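Local coordinates for metallo-beta-lactamase family protein (Staphylococcus aureus, PDB 3R2U), which binds an iron(III) ion in its metallo-beta-lactamase domain and is probably a hydrolase that also carries a rhodanese-like domain, at residues A[339-345]-A[363-369]. Sequence-based numbering, arbitrary orientation.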
loop_
_atom_site.group_PDB
_atom_site.type_symbol
_atom_site.label_atom_id
_atom_site.label_comp_id
_atom_site.label_asym_id
_atom_site.label_seq_id
_atom_site.Cartn_x
_atom_site.Cartn_y
_atom_site.Cartn_z
ATOM N N ILE A 339 15.811 21.304 7.212
ATOM C CA ILE A 339 15.471 21.535 5.817
ATOM C C ILE A 339 13.994 21.331 5.529
ATOM O O ILE A 339 13.351 20.517 6.180
ATOM C CB ILE A 339 16.321 20.531 4.998
ATOM C CG1 ILE A 339 17.784 20.960 5.068
ATOM C CG2 ILE A 339 15.829 20.368 3.578
ATOM C CD1 ILE A 339 18.779 19.896 4.677
ATOM N N ASN A 340 13.443 22.114 4.598
ATOM C CA ASN A 340 12.073 21.910 4.120
ATOM C C ASN A 340 12.090 21.200 2.767
ATOM O O ASN A 340 13.039 21.337 1.989
ATOM C CB ASN A 340 11.332 23.228 3.916
ATOM C CG ASN A 340 10.942 23.912 5.207
ATOM O OD1 ASN A 340 10.899 23.308 6.269
ATOM N ND2 ASN A 340 10.610 25.175 5.104
ATOM N N LEU A 341 11.026 20.459 2.495
ATOM C CA LEU A 341 10.843 19.802 1.237
ATOM C C LEU A 341 9.565 20.313 0.589
ATOM O O LEU A 341 8.616 20.684 1.282
ATOM C CB LEU A 341 10.740 18.291 1.425
ATOM C CG LEU A 341 11.937 17.600 2.021
ATOM C CD1 LEU A 341 11.653 16.085 2.206
ATOM C CD2 LEU A 341 13.205 17.886 1.140
ATOM N N ILE A 342 9.565 20.368 -0.742
ATOM C CA ILE A 342 8.399 20.775 -1.504
ATOM C C ILE A 342 7.861 19.561 -2.252
ATOM O O ILE A 342 8.578 18.877 -3.001
ATOM C CB ILE A 342 8.691 21.936 -2.468
ATOM C CG1 ILE A 342 8.984 23.210 -1.663
ATOM C CG2 ILE A 342 7.474 22.163 -3.425
ATOM C CD1 ILE A 342 9.322 24.369 -2.469
ATOM N N GLY A 343 6.594 19.268 -2.023
ATOM C CA GLY A 343 5.928 18.148 -2.689
ATOM C C GLY A 343 4.662 17.790 -1.949
ATOM O O GLY A 343 4.325 18.424 -0.947
ATOM N N ASP A 344 3.950 16.781 -2.439
ATOM C CA ASP A 344 2.751 16.319 -1.744
ATOM C C ASP A 344 3.171 15.459 -0.541
ATOM O O ASP A 344 4.276 14.912 -0.504
ATOM C CB ASP A 344 1.805 15.573 -2.704
ATOM C CG ASP A 344 2.398 14.279 -3.226
ATOM O OD1 ASP A 344 2.816 14.264 -4.398
ATOM O OD2 ASP A 344 2.492 13.295 -2.453
ATOM N N TYR A 345 2.263 15.337 0.429
ATOM C CA TYR A 345 2.508 14.628 1.685
ATOM C C TYR A 345 3.234 13.295 1.539
ATOM O O TYR A 345 4.193 13.028 2.260
ATOM C CB TYR A 345 1.189 14.397 2.439
ATOM C CG TYR A 345 1.384 13.781 3.821
ATOM C CD1 TYR A 345 1.473 12.395 3.988
ATOM C CD2 TYR A 345 1.489 14.591 4.956
ATOM C CE1 TYR A 345 1.668 11.830 5.264
ATOM C CE2 TYR A 345 1.679 14.044 6.218
ATOM C CZ TYR A 345 1.766 12.670 6.372
ATOM O OH TYR A 345 1.959 12.160 7.630
ATOM N N ILE A 363 14.413 16.880 8.678
ATOM C CA ILE A 363 13.436 17.540 7.803
ATOM C C ILE A 363 12.455 18.201 8.759
ATOM O O ILE A 363 11.916 17.554 9.664
ATOM C CB ILE A 363 12.717 16.576 6.884
ATOM C CG1 ILE A 363 13.707 15.973 5.894
ATOM C CG2 ILE A 363 11.598 17.276 6.102
ATOM C CD1 ILE A 363 14.391 16.991 4.981
ATOM N N ALA A 364 12.262 19.494 8.582
ATOM C CA ALA A 364 11.411 20.275 9.472
ATOM C C ALA A 364 9.956 20.366 9.038
ATOM O O ALA A 364 9.083 20.611 9.855
ATOM C CB ALA A 364 11.992 21.674 9.654
ATOM N N GLY A 365 9.687 20.151 7.767
ATOM C CA GLY A 365 8.316 20.240 7.284
ATOM C C GLY A 365 8.288 20.356 5.788
ATOM O O GLY A 365 9.314 20.233 5.152
ATOM N N TYR A 366 7.102 20.543 5.220
ATOM C CA TYR A 366 6.977 20.626 3.785
ATOM C C TYR A 366 5.991 21.711 3.369
ATOM O O TYR A 366 5.224 22.220 4.184
ATOM C CB TYR A 366 6.540 19.281 3.193
ATOM C CG TYR A 366 5.068 18.923 3.403
ATOM C CD1 TYR A 366 4.651 18.262 4.543
ATOM C CD2 TYR A 366 4.107 19.240 2.446
ATOM C CE1 TYR A 366 3.309 17.950 4.751
ATOM C CE2 TYR A 366 2.764 18.928 2.640
ATOM C CZ TYR A 366 2.378 18.293 3.806
ATOM O OH TYR A 366 1.073 17.975 4.008
ATOM N N GLN A 367 6.092 22.107 2.104
ATOM C CA GLN A 367 5.140 23.014 1.488
ATOM C C GLN A 367 4.695 22.360 0.187
ATOM O O GLN A 367 5.474 21.677 -0.481
ATOM C CB GLN A 367 5.704 24.400 1.201
ATOM C CG GLN A 367 5.993 25.275 2.430
ATOM C CD GLN A 367 7.458 25.343 2.796
ATOM O OE1 GLN A 367 7.828 25.348 3.982
ATOM N NE2 GLN A 367 8.306 25.419 1.787
ATOM N N LEU A 368 3.435 22.524 -0.160
ATOM C CA LEU A 368 2.946 21.985 -1.426
ATOM C C LEU A 368 3.521 22.849 -2.551
ATOM O O LEU A 368 3.832 24.015 -2.332
ATOM C CB LEU A 368 1.420 22.048 -1.496
ATOM C CG LEU A 368 0.645 21.239 -0.464
ATOM C CD1 LEU A 368 -0.862 21.694 -0.480
ATOM C CD2 LEU A 368 0.817 19.772 -0.733
ATOM N N PRO A 369 3.705 22.261 -3.733
ATOM C CA PRO A 369 4.178 23.022 -4.873
ATOM C C PRO A 369 3.129 24.056 -5.282
ATOM O O PRO A 369 1.946 23.799 -5.136
ATOM C CB PRO A 369 4.338 21.974 -5.976
ATOM C CG PRO A 369 3.678 20.722 -5.480
ATOM C CD PRO A 369 3.546 20.820 -4.013
#
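Tyr366 lies beside Leu341 where strands 339-342 and 363-367 run parallel. They are neighbours in a four-stranded parallel sheet, with 363-367 outermost within the chain. Four backbone hydrogen bonds join the segments. Gln367 N donates to Leu341 O (3.0 Å) and Ala364 N to Ile339 O (2.8 Å). Leu341 N and Gly343 N donate back to Gly365 O and Gln367 O.

The Tyr366 side chain starts with CB 3.2 Å from Leu341 O. The first torsion (chi1 75°) carries the ring toward Gly343 and Tyr345. CD2 passes Gly343 O at 3.5 Å, and CE2 nears it too. Across the ring from CD2, CE1 meets Tyr345 CD2 at 3.8 Å, with CZ also close. The ring planes lie at 81°. At the tip, OH lies at the edge of the Tyr345 ring, 3.5 Å from CD2.

On this same face, Ile363 CD1 packs against Leu341 CG at 3.9 Å. Helix 345-356 covers this face and is the crossover connection of the beta-alpha-beta unit.

The contact thus joins an apolar sheet-helix interface to a subunit interface. Tyr366 serves both: it packs on Val348 of the helix and on Ile63 of the second subunit, where its OH hydrogen-bonds Asp67.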